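Local coordinates for m3DLH protein (PDB 7JKA) that is an alpha/beta-hydrolase that probably hydrolyses dienelactone-like esters and may also act as a phosphotriesterase, at residues A[43-48]-A[68-73]; A[107-112]-A[139-144]; A[152-157]-A[213-218]; A[164-169]-A[197-202]. All coordinates share one frame; numbering follows the deposited sequence. Where two conformers were deposited one is given.

Contact 1 (A[43-48]-A[68-73]); sequences PGVVVF and LGYAAL
Pro43 O accepts a nearly straight hydrogen bond from Ala71 N at 2.9 Å, the first of four backbone bonds that join strand 42-48 to strand 71-74. Val45 N gives to Ala71 O, Val45 O takes Leu73 N, and Val47 N closes the series on Leu73 O at 2.8 Å, so Val45 uses both its backbone polar atoms on the neighbour. Between these bonds two alpha hydrogens point at carbonyls, with Gly44 CA 3.1 Å from Ala71 O and Ala72 CA equally close to Val45 O. The strands run parallel with a 22° twist. They are the two strands of a beta-alpha-beta crossover through helix 56-67, part of the parallel core of the alpha/beta-hydrolase sheet. Where the return strand begins, the Tyr70 side chain crosses that of Pro43 obliquely, its CD1 3.8 Å from Pro43 CB. Chi1 of -52° sets Tyr70 CG beside its own backbone N and leads the ring to Pro43; Tyr70 CB itself lies 4.2 Å from Val45 CG2. Val47 CG2, trans to its carbonyl carbon, reaches Ala72 CB on the face shared with Val45, and Leu65 of the crossover helix covers that side. Val46 and Leu73 project from the other face onto Leu115 of helix 101-116. Gly69, with positive phi, ends helix 56-67 in a Schellman motif. Along its other edge strand 42-48 bonds to strand 126-131 through Gly44 and Val46.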
# COMPACT_ATOMS: atom_id res chain seq x y z
N PRO A 43 0.33 1.33 16.57
CA PRO A 43 -0.08 1.83 15.26
C PRO A 43 -0.47 0.68 14.35
O PRO A 43 0.12 -0.40 14.39
CB PRO A 43 1.18 2.55 14.75
CG PRO A 43 1.90 2.91 16.00
CD PRO A 43 1.70 1.75 16.92
N GLY A 44 -1.47 0.93 13.53
CA GLY A 44 -1.94 -0.03 12.54
C GLY A 44 -1.48 0.39 11.16
O GLY A 44 -1.51 1.58 10.81
N VAL A 45 -1.11 -0.60 10.35
CA VAL A 45 -0.71 -0.35 8.97
C VAL A 45 -1.47 -1.32 8.08
O VAL A 45 -1.40 -2.54 8.28
CB VAL A 45 0.82 -0.51 8.77
CG1 VAL A 45 1.20 -0.15 7.30
CG2 VAL A 45 1.61 0.34 9.76
N VAL A 46 -2.23 -0.78 7.11
CA VAL A 46 -2.76 -1.62 6.04
C VAL A 46 -1.67 -1.81 5.01
O VAL A 46 -0.97 -0.87 4.63
CB VAL A 46 -4.01 -1.02 5.39
CG1 VAL A 46 -4.53 -1.98 4.30
CG2 VAL A 46 -5.05 -0.73 6.41
N VAL A 47 -1.52 -3.05 4.55
CA VAL A 47 -0.54 -3.38 3.52
C VAL A 47 -1.30 -3.85 2.28
O VAL A 47 -1.89 -4.94 2.28
CB VAL A 47 0.44 -4.46 4.00
CG1 VAL A 47 1.48 -4.78 2.93
CG2 VAL A 47 1.13 -4.06 5.35
N PHE A 48 -1.26 -3.05 1.21
CA PHE A 48 -1.89 -3.48 -0.03
C PHE A 48 -0.86 -4.14 -0.92
O PHE A 48 0.23 -3.57 -1.16
CB PHE A 48 -2.54 -2.30 -0.74
CG PHE A 48 -3.72 -1.74 -0.01
CD1 PHE A 48 -4.92 -2.46 0.03
CD2 PHE A 48 -3.64 -0.53 0.66
CE1 PHE A 48 -6.02 -1.94 0.73
CE2 PHE A 48 -4.73 -0.01 1.37
CZ PHE A 48 -5.91 -0.71 1.40
N LEU A 68 8.53 -4.19 13.81
CA LEU A 68 8.77 -2.80 14.18
C LEU A 68 7.84 -2.31 15.27
O LEU A 68 7.93 -1.14 15.66
CB LEU A 68 8.62 -1.90 12.95
CG LEU A 68 9.65 -2.17 11.86
CD1 LEU A 68 9.33 -1.35 10.61
CD2 LEU A 68 11.06 -1.92 12.38
N GLY A 69 6.94 -3.17 15.76
CA GLY A 69 5.99 -2.78 16.79
C GLY A 69 4.65 -2.32 16.26
O GLY A 69 3.91 -1.65 17.00
N TYR A 70 4.31 -2.64 15.02
CA TYR A 70 3.02 -2.26 14.47
C TYR A 70 2.11 -3.48 14.40
O TYR A 70 2.54 -4.62 14.57
CB TYR A 70 3.18 -1.64 13.08
CG TYR A 70 4.19 -0.52 13.03
CD1 TYR A 70 4.23 0.45 14.02
CD2 TYR A 70 5.09 -0.44 11.99
CE1 TYR A 70 5.14 1.46 13.97
CE2 TYR A 70 6.01 0.57 11.93
CZ TYR A 70 6.02 1.52 12.92
OH TYR A 70 6.94 2.55 12.89
N ALA A 71 0.82 -3.23 14.15
CA ALA A 71 -0.14 -4.26 13.79
C ALA A 71 -0.48 -4.03 12.33
O ALA A 71 -0.96 -2.95 11.99
CB ALA A 71 -1.41 -4.17 14.64
N ALA A 72 -0.19 -5.00 11.47
CA ALA A 72 -0.24 -4.81 10.04
C ALA A 72 -1.22 -5.79 9.43
O ALA A 72 -1.11 -7.00 9.63
CB ALA A 72 1.17 -4.98 9.44
N LEU A 73 -2.19 -5.27 8.66
CA LEU A 73 -3.15 -6.11 7.95
C LEU A 73 -2.73 -6.21 6.49
O LEU A 73 -2.80 -5.22 5.75
CB LEU A 73 -4.56 -5.52 8.06
CG LEU A 73 -5.63 -6.37 7.37
CD1 LEU A 73 -5.91 -7.62 8.18
CD2 LEU A 73 -6.93 -5.60 7.17

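Contact 2 (A[107-112]-A[139-144]); sequences LARAAL and LELARS
Leu141 has the largest share of this contact, spreading its two methyl branches against one side of helix 101-116. Its CG stands opposite the backbone N (chi1 180°), which carries the branches outward: CD1 comes to 3.8 Å from Arg109 CA, and CD2 lies 4.2 Å from Leu112 CB. Closer to the helix backbone, Leu141 CB meets Ala108 CB at 4.1 Å; the small alanine lets the leucine come close to helix 101-116, and the axes of the two short segments approach to 9.5 Å and cross at -85°. Arg109 adds the polar margin. Its chain bends at chi2 (128°) and brings the guanidinium toward Ser144, with NH2 3.8 Å from Ser144 OG. A water in the guanidinium plane takes a bond from Arg109 NH2 at 2.9 Å and gives a weak one to Ser144 O, a solvent link at the exposed margin of the contact. Ser144 OG turns back on its own segment and donates to Leu141 O at 2.7 Å. Helices 101-116 and 133-143 thus pack almost at right angles over the sheet, and Phe48 of strand 42-48 touches both Ala108 and Leu141 beneath them, while Leu139 and Ala142 rest on Ile151 of strand 150-154.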
# COMPACT_ATOMS: atom_id res chain seq x y z
N LEU A 107 -13.21 -1.56 -1.32
CA LEU A 107 -12.41 -2.68 -0.84
C LEU A 107 -11.21 -2.19 -0.04
O LEU A 107 -10.74 -2.88 0.87
CB LEU A 107 -12.00 -3.59 -2.00
CG LEU A 107 -10.95 -3.19 -3.03
CD1 LEU A 107 -9.54 -3.37 -2.50
CD2 LEU A 107 -11.20 -4.01 -4.33
N ALA A 108 -10.68 -1.00 -0.37
CA ALA A 108 -9.57 -0.45 0.42
C ALA A 108 -10.05 0.02 1.78
O ALA A 108 -9.41 -0.24 2.81
CB ALA A 108 -8.92 0.70 -0.34
N ARG A 109 -11.20 0.68 1.82
CA ARG A 109 -11.75 1.14 3.08
C ARG A 109 -12.17 -0.04 3.96
O ARG A 109 -12.04 0.03 5.19
CB ARG A 109 -12.93 2.08 2.81
CG ARG A 109 -13.22 3.01 3.95
CD ARG A 109 -13.27 4.46 3.50
NE ARG A 109 -13.36 5.31 4.68
CZ ARG A 109 -13.77 6.57 4.69
NH1 ARG A 109 -13.82 7.22 5.84
NH2 ARG A 109 -14.16 7.16 3.56
N ALA A 110 -12.65 -1.13 3.35
CA ALA A 110 -12.98 -2.32 4.13
C ALA A 110 -11.76 -2.89 4.82
O ALA A 110 -11.84 -3.31 5.98
CB ALA A 110 -13.62 -3.38 3.23
N ALA A 111 -10.60 -2.87 4.14
CA ALA A 111 -9.38 -3.31 4.81
C ALA A 111 -9.01 -2.39 5.96
O ALA A 111 -8.68 -2.85 7.05
CB ALA A 111 -8.23 -3.43 3.79
N LEU A 112 -9.12 -1.06 5.77
CA LEU A 112 -8.77 -0.15 6.86
C LEU A 112 -9.73 -0.33 8.04
O LEU A 112 -9.30 -0.37 9.20
CB LEU A 112 -8.83 1.31 6.37
CG LEU A 112 -8.44 2.36 7.42
CD1 LEU A 112 -7.03 2.11 7.94
CD2 LEU A 112 -8.56 3.75 6.82
N LEU A 139 -3.14 5.15 -2.26
CA LEU A 139 -3.43 6.54 -2.59
C LEU A 139 -4.91 6.77 -2.86
O LEU A 139 -5.44 7.84 -2.55
CB LEU A 139 -2.58 6.99 -3.78
CG LEU A 139 -1.09 7.20 -3.42
CD1 LEU A 139 -0.29 7.51 -4.70
CD2 LEU A 139 -0.96 8.31 -2.39
N GLU A 140 -5.61 5.78 -3.44
CA GLU A 140 -7.06 5.90 -3.57
C GLU A 140 -7.73 5.98 -2.20
O GLU A 140 -8.67 6.75 -2.00
CB GLU A 140 -7.64 4.72 -4.35
CG GLU A 140 -7.32 4.77 -5.84
CD GLU A 140 -7.84 6.02 -6.50
OE1 GLU A 140 -9.06 6.16 -6.68
OE2 GLU A 140 -7.00 6.87 -6.87
N LEU A 141 -7.22 5.20 -1.24
CA LEU A 141 -7.76 5.24 0.11
C LEU A 141 -7.52 6.60 0.74
O LEU A 141 -8.42 7.17 1.35
CB LEU A 141 -7.11 4.15 0.96
CG LEU A 141 -7.56 4.05 2.43
CD1 LEU A 141 -9.07 3.77 2.53
CD2 LEU A 141 -6.77 2.92 3.11
N ALA A 142 -6.33 7.16 0.55
CA ALA A 142 -6.09 8.51 1.06
C ALA A 142 -7.00 9.53 0.40
O ALA A 142 -7.56 10.41 1.07
CB ALA A 142 -4.63 8.88 0.83
N ARG A 143 -7.17 9.42 -0.93
CA ARG A 143 -8.01 10.37 -1.66
C ARG A 143 -9.46 10.31 -1.21
O ARG A 143 -10.18 11.32 -1.27
CB ARG A 143 -7.91 10.07 -3.15
CG ARG A 143 -6.62 10.56 -3.79
CD ARG A 143 -6.50 10.03 -5.22
NE ARG A 143 -5.43 10.71 -5.96
CZ ARG A 143 -4.98 10.28 -7.14
NH1 ARG A 143 -5.49 9.19 -7.70
NH2 ARG A 143 -4.05 10.97 -7.78
N SER A 144 -9.90 9.14 -0.75
CA SER A 144 -11.28 9.00 -0.28
C SER A 144 -11.55 9.80 0.98
O SER A 144 -12.72 9.98 1.36
CB SER A 144 -11.60 7.52 -0.02
OG SER A 144 -11.10 7.12 1.26
O HOH W 1 -14.70 9.98 4.03

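Contact 3 (A[152-157]-A[213-218]); sequences VTFHAG and HSFTDP
The probable active site of this dienelactone hydrolase relative lies here, where the end of strand 150-154 meets the loop after strand 203-208. His155 fills the contact. Its NE2 shares a nearly linear hydrogen bond with Thr216 OG1 (2.8 Å, 172°), and either atom could be the donor; Thr216 OG1 is also bonded to His57 NE2. Ser214 CA sits over the centre of the imidazole, 3.5 Å from its centroid, a CH-pi contact. Two edge-to-face stacks use the edge of the same ring: His155 CD2 points at the middle of the Phe215 ring, with centroids 4.7 Å apart and planes at 78°, and the ring also turns its edge to the face of His213, at 5.5 Å between centroids. A chi1 of 46° places CG between the backbone N and the carbonyl carbon, swinging the imidazole into the 213-218 loop. Phe154 CB, beside it, packs on Thr216 CG2 at 4.1 Å. His213 brings CE1 to 2.9 Å from His155 O, while its ND1 is hydrogen-bonded to Asp181; both histidines touch Cys132. Within the loop, Ser214 to Asp217 form a type I turn, and Ser214 OG bonds Glu50. Cys132 in a GxCxG sequence, His213 and Asp181 match the Cys-His-Asp catalytic triad of dienelactone hydrolases, with Cys132 probably the nucleophile at the elbow after strand 126-131.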
# COMPACT_ATOMS: atom_id res chain seq x y z
N VAL A 152 2.52 5.43 2.22
CA VAL A 152 3.80 5.22 1.54
C VAL A 152 3.58 4.25 0.41
O VAL A 152 3.00 3.17 0.61
CB VAL A 152 4.88 4.68 2.49
CG1 VAL A 152 6.23 4.62 1.74
CG2 VAL A 152 5.00 5.57 3.73
N THR A 153 4.03 4.61 -0.79
CA THR A 153 3.92 3.73 -1.94
C THR A 153 5.29 3.27 -2.41
O THR A 153 6.29 4.00 -2.30
CB THR A 153 3.18 4.39 -3.11
OG1 THR A 153 3.97 5.45 -3.69
CG2 THR A 153 1.88 4.98 -2.62
N PHE A 154 5.35 2.04 -2.92
CA PHE A 154 6.59 1.48 -3.45
C PHE A 154 6.34 1.05 -4.88
O PHE A 154 5.46 0.22 -5.14
CB PHE A 154 7.06 0.28 -2.62
CG PHE A 154 7.33 0.60 -1.17
CD1 PHE A 154 6.32 0.46 -0.21
CD2 PHE A 154 8.59 0.97 -0.76
CE1 PHE A 154 6.56 0.73 1.12
CE2 PHE A 154 8.86 1.25 0.58
CZ PHE A 154 7.82 1.13 1.53
N HIS A 155 7.11 1.61 -5.80
CA HIS A 155 7.01 1.34 -7.25
C HIS A 155 5.56 1.22 -7.71
O HIS A 155 5.16 0.24 -8.35
CB HIS A 155 7.84 0.11 -7.67
CG HIS A 155 7.70 -1.10 -6.78
ND1 HIS A 155 6.70 -2.04 -6.93
CD2 HIS A 155 8.47 -1.54 -5.76
CE1 HIS A 155 6.84 -2.99 -6.02
NE2 HIS A 155 7.90 -2.71 -5.29
N ALA A 156 4.77 2.25 -7.40
CA ALA A 156 3.34 2.28 -7.69
C ALA A 156 3.02 3.04 -8.97
O ALA A 156 3.52 4.13 -9.20
CB ALA A 156 2.57 2.94 -6.53
N GLY A 157 2.11 2.46 -9.76
CA GLY A 157 1.48 3.25 -10.80
C GLY A 157 0.67 4.38 -10.20
O GLY A 157 0.19 4.30 -9.06
N HIS A 213 10.58 -1.17 -11.93
CA HIS A 213 9.38 -1.66 -11.26
C HIS A 213 9.70 -2.86 -10.39
O HIS A 213 10.68 -3.58 -10.61
CB HIS A 213 8.31 -2.03 -12.29
CG HIS A 213 6.91 -1.92 -11.76
ND1 HIS A 213 6.31 -0.72 -11.48
CD2 HIS A 213 5.99 -2.88 -11.48
CE1 HIS A 213 5.08 -0.93 -11.04
NE2 HIS A 213 4.87 -2.23 -11.04
N SER A 214 8.87 -3.06 -9.36
CA SER A 214 8.93 -4.23 -8.49
C SER A 214 10.26 -4.35 -7.76
O SER A 214 10.72 -5.45 -7.46
CB SER A 214 8.63 -5.51 -9.27
OG SER A 214 7.31 -5.41 -9.80
N PHE A 215 10.87 -3.20 -7.44
CA PHE A 215 12.22 -3.26 -6.87
C PHE A 215 12.25 -3.85 -5.47
O PHE A 215 13.34 -4.20 -5.00
CB PHE A 215 12.87 -1.86 -6.89
CG PHE A 215 12.13 -0.81 -6.11
CD1 PHE A 215 12.15 -0.81 -4.71
CD2 PHE A 215 11.51 0.23 -6.78
CE1 PHE A 215 11.51 0.23 -4.01
CE2 PHE A 215 10.86 1.25 -6.10
CZ PHE A 215 10.84 1.26 -4.71
N THR A 216 11.11 -4.01 -4.79
CA THR A 216 11.10 -4.62 -3.47
C THR A 216 10.96 -6.14 -3.50
O THR A 216 11.03 -6.77 -2.43
CB THR A 216 9.96 -4.07 -2.61
OG1 THR A 216 8.71 -4.43 -3.23
CG2 THR A 216 10.04 -2.57 -2.46
N ASP A 217 10.79 -6.75 -4.66
CA ASP A 217 10.48 -8.18 -4.71
C ASP A 217 11.66 -8.97 -5.24
O ASP A 217 11.97 -8.87 -6.44
CB ASP A 217 9.25 -8.43 -5.58
CG ASP A 217 8.75 -9.86 -5.49
OD1 ASP A 217 9.23 -10.61 -4.61
OD2 ASP A 217 7.89 -10.25 -6.31
N PRO A 218 12.33 -9.78 -4.39
CA PRO A 218 13.40 -10.66 -4.89
C PRO A 218 12.95 -11.58 -6.01
O PRO A 218 13.77 -12.05 -6.80
CB PRO A 218 13.80 -11.45 -3.64
CG PRO A 218 13.45 -10.57 -2.50
CD PRO A 218 12.19 -9.84 -2.93

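Contact 4 (A[164-169]-A[197-202]); sequences EDAGRI and RRDRVD
Gly167 N donates to Asp199 OD2 at 2.9 Å, the one hydrogen bond between the two segments. It reaches the oxygen from above the carboxylate plane, 81° out of it. From the opposite face of that plane Arg198 NH1 binds the same OD2 at 2.8 Å, and Arg198 NE donates to OD1 at 2.7 Å, a side-on, two-nitrogen salt bridge within segment 197-202. Chi3 of 65° bends the arginine chain back to the next residue's carboxylate, and Ala166 CB then lies over one guanidinium face, 3.5 Å from NH1. The amide that Asp199 receives belongs to the type II turn from Asp165 to Arg168, with Gly167 at its positive-phi position. Close as these bonds are, Ala166, Gly167 and Arg198 form the solvent side. The more sheltered side is apolar: Ile169 CG2 and Val201 CG1 meet 4.1 Å apart, their side chains crossing at about a right angle, and Trp196 of helix 186-198 touches both. Arg198 stands between two acids, Asp199 through NE and NH1 and Glu161 through NH2, so its one positive charge is probably shared between them; the Gly167 N-H adds a further donor to Asp199 OD2, and the carboxylate thereby ties the turn before strand 172-178 to the end of helix 186-198.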
# COMPACT_ATOMS: atom_id res chain seq x y z
N GLU A 164 -13.66 15.35 -6.87
CA GLU A 164 -14.08 15.55 -5.50
C GLU A 164 -12.98 15.24 -4.50
O GLU A 164 -13.19 15.45 -3.30
CB GLU A 164 -15.31 14.70 -5.16
CG GLU A 164 -15.10 13.22 -5.33
CD GLU A 164 -15.64 12.71 -6.66
OE1 GLU A 164 -15.42 13.38 -7.71
OE2 GLU A 164 -16.31 11.66 -6.63
N ASP A 165 -11.83 14.72 -4.95
CA ASP A 165 -10.74 14.35 -4.06
C ASP A 165 -9.93 15.55 -3.58
O ASP A 165 -9.07 15.37 -2.72
CB ASP A 165 -9.77 13.40 -4.75
CG ASP A 165 -10.40 12.09 -5.14
OD1 ASP A 165 -11.52 11.78 -4.66
OD2 ASP A 165 -9.74 11.36 -5.92
N ALA A 166 -10.16 16.73 -4.14
CA ALA A 166 -9.36 17.89 -3.76
C ALA A 166 -9.45 18.14 -2.26
O ALA A 166 -10.54 18.21 -1.68
CB ALA A 166 -9.83 19.12 -4.53
N GLY A 167 -8.28 18.24 -1.62
CA GLY A 167 -8.19 18.50 -0.20
C GLY A 167 -8.56 17.37 0.73
O GLY A 167 -8.57 17.57 1.95
N ARG A 168 -8.84 16.17 0.22
CA ARG A 168 -9.29 15.10 1.09
C ARG A 168 -8.17 14.22 1.62
O ARG A 168 -8.42 13.37 2.48
CB ARG A 168 -10.35 14.23 0.38
CG ARG A 168 -11.68 14.94 0.15
CD ARG A 168 -12.47 15.13 1.45
NE ARG A 168 -13.78 15.75 1.25
CZ ARG A 168 -14.51 16.33 2.20
NH1 ARG A 168 -14.06 16.39 3.45
NH2 ARG A 168 -15.67 16.86 1.90
N ILE A 169 -6.93 14.39 1.15
CA ILE A 169 -5.83 13.61 1.71
C ILE A 169 -5.46 14.21 3.07
O ILE A 169 -5.17 15.40 3.19
CB ILE A 169 -4.62 13.58 0.78
CG1 ILE A 169 -4.96 12.76 -0.46
CG2 ILE A 169 -3.45 12.96 1.51
CD1 ILE A 169 -3.91 12.85 -1.56
N ARG A 197 0.55 19.76 -4.65
CA ARG A 197 0.97 21.16 -4.51
C ARG A 197 -0.24 22.06 -4.32
O ARG A 197 -0.24 22.94 -3.45
CB ARG A 197 1.78 21.60 -5.73
CG ARG A 197 3.17 20.97 -5.83
CD ARG A 197 3.97 21.51 -7.01
NE ARG A 197 4.27 22.92 -6.84
CZ ARG A 197 5.13 23.60 -7.60
NH1 ARG A 197 5.77 22.99 -8.58
NH2 ARG A 197 5.34 24.89 -7.37
N ARG A 198 -1.27 21.86 -5.14
CA ARG A 198 -2.48 22.68 -5.03
C ARG A 198 -3.08 22.60 -3.64
O ARG A 198 -3.50 23.62 -3.07
CB ARG A 198 -3.49 22.22 -6.07
CG ARG A 198 -4.84 22.92 -5.98
CD ARG A 198 -5.89 22.11 -6.72
NE ARG A 198 -6.11 20.82 -6.07
CZ ARG A 198 -6.50 19.71 -6.69
NH1 ARG A 198 -6.65 18.60 -5.99
NH2 ARG A 198 -6.71 19.70 -8.00
N ASP A 199 -3.15 21.40 -3.07
CA ASP A 199 -3.85 21.21 -1.81
C ASP A 199 -2.93 21.31 -0.61
O ASP A 199 -3.37 21.09 0.52
CB ASP A 199 -4.57 19.86 -1.81
CG ASP A 199 -5.63 19.77 -2.90
OD1 ASP A 199 -6.10 20.84 -3.35
OD2 ASP A 199 -5.94 18.64 -3.30
N ARG A 200 -1.65 21.63 -0.83
CA ARG A 200 -0.69 21.75 0.26
C ARG A 200 -0.65 20.47 1.10
O ARG A 200 -0.57 20.52 2.33
CB ARG A 200 -0.99 22.98 1.11
CG ARG A 200 -1.01 24.25 0.29
CD ARG A 200 -1.64 25.40 1.04
NE ARG A 200 -1.27 26.69 0.46
CZ ARG A 200 -1.92 27.28 -0.54
NH1 ARG A 200 -2.99 26.70 -1.07
NH2 ARG A 200 -1.52 28.46 -1.00
N VAL A 201 -0.72 19.32 0.43
CA VAL A 201 -0.48 18.06 1.11
C VAL A 201 0.96 18.05 1.60
O VAL A 201 1.85 18.62 0.96
CB VAL A 201 -0.72 16.88 0.15
CG1 VAL A 201 -0.39 15.53 0.78
CG2 VAL A 201 -2.18 16.87 -0.34
N ASP A 202 1.20 17.42 2.75
CA ASP A 202 2.56 17.12 3.19
C ASP A 202 3.00 15.90 2.42
O ASP A 202 2.76 14.77 2.84
CB ASP A 202 2.61 16.85 4.69
CG ASP A 202 4.01 16.57 5.19
OD1 ASP A 202 4.93 16.42 4.36
OD2 ASP A 202 4.16 16.51 6.41

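How the contacts relate
Contacts 1, 2 and 3 are buried, while contact 4 lies at the surface about 24 Å, centre to centre, from contacts 1 and 3. Contacts 1 and 3 reach the same sheet without touching, one through backbone bonds between strands, the other through side chains. Contact 2 has an apolar centre round Leu141 and a polar, water-linked margin, and lies against contact 1, where Val46 CG2 meets Leu112 CD1 at 3.8 Å. It also reaches contact 3 through Leu139 and Thr153, and contact 4 through Arg143 and Asp165. Chemistry follows place: apolar packing and regular backbone bonding inside, a polar, aromatic cluster with histidines at the probable active site, a charged pair and a turn amide outside.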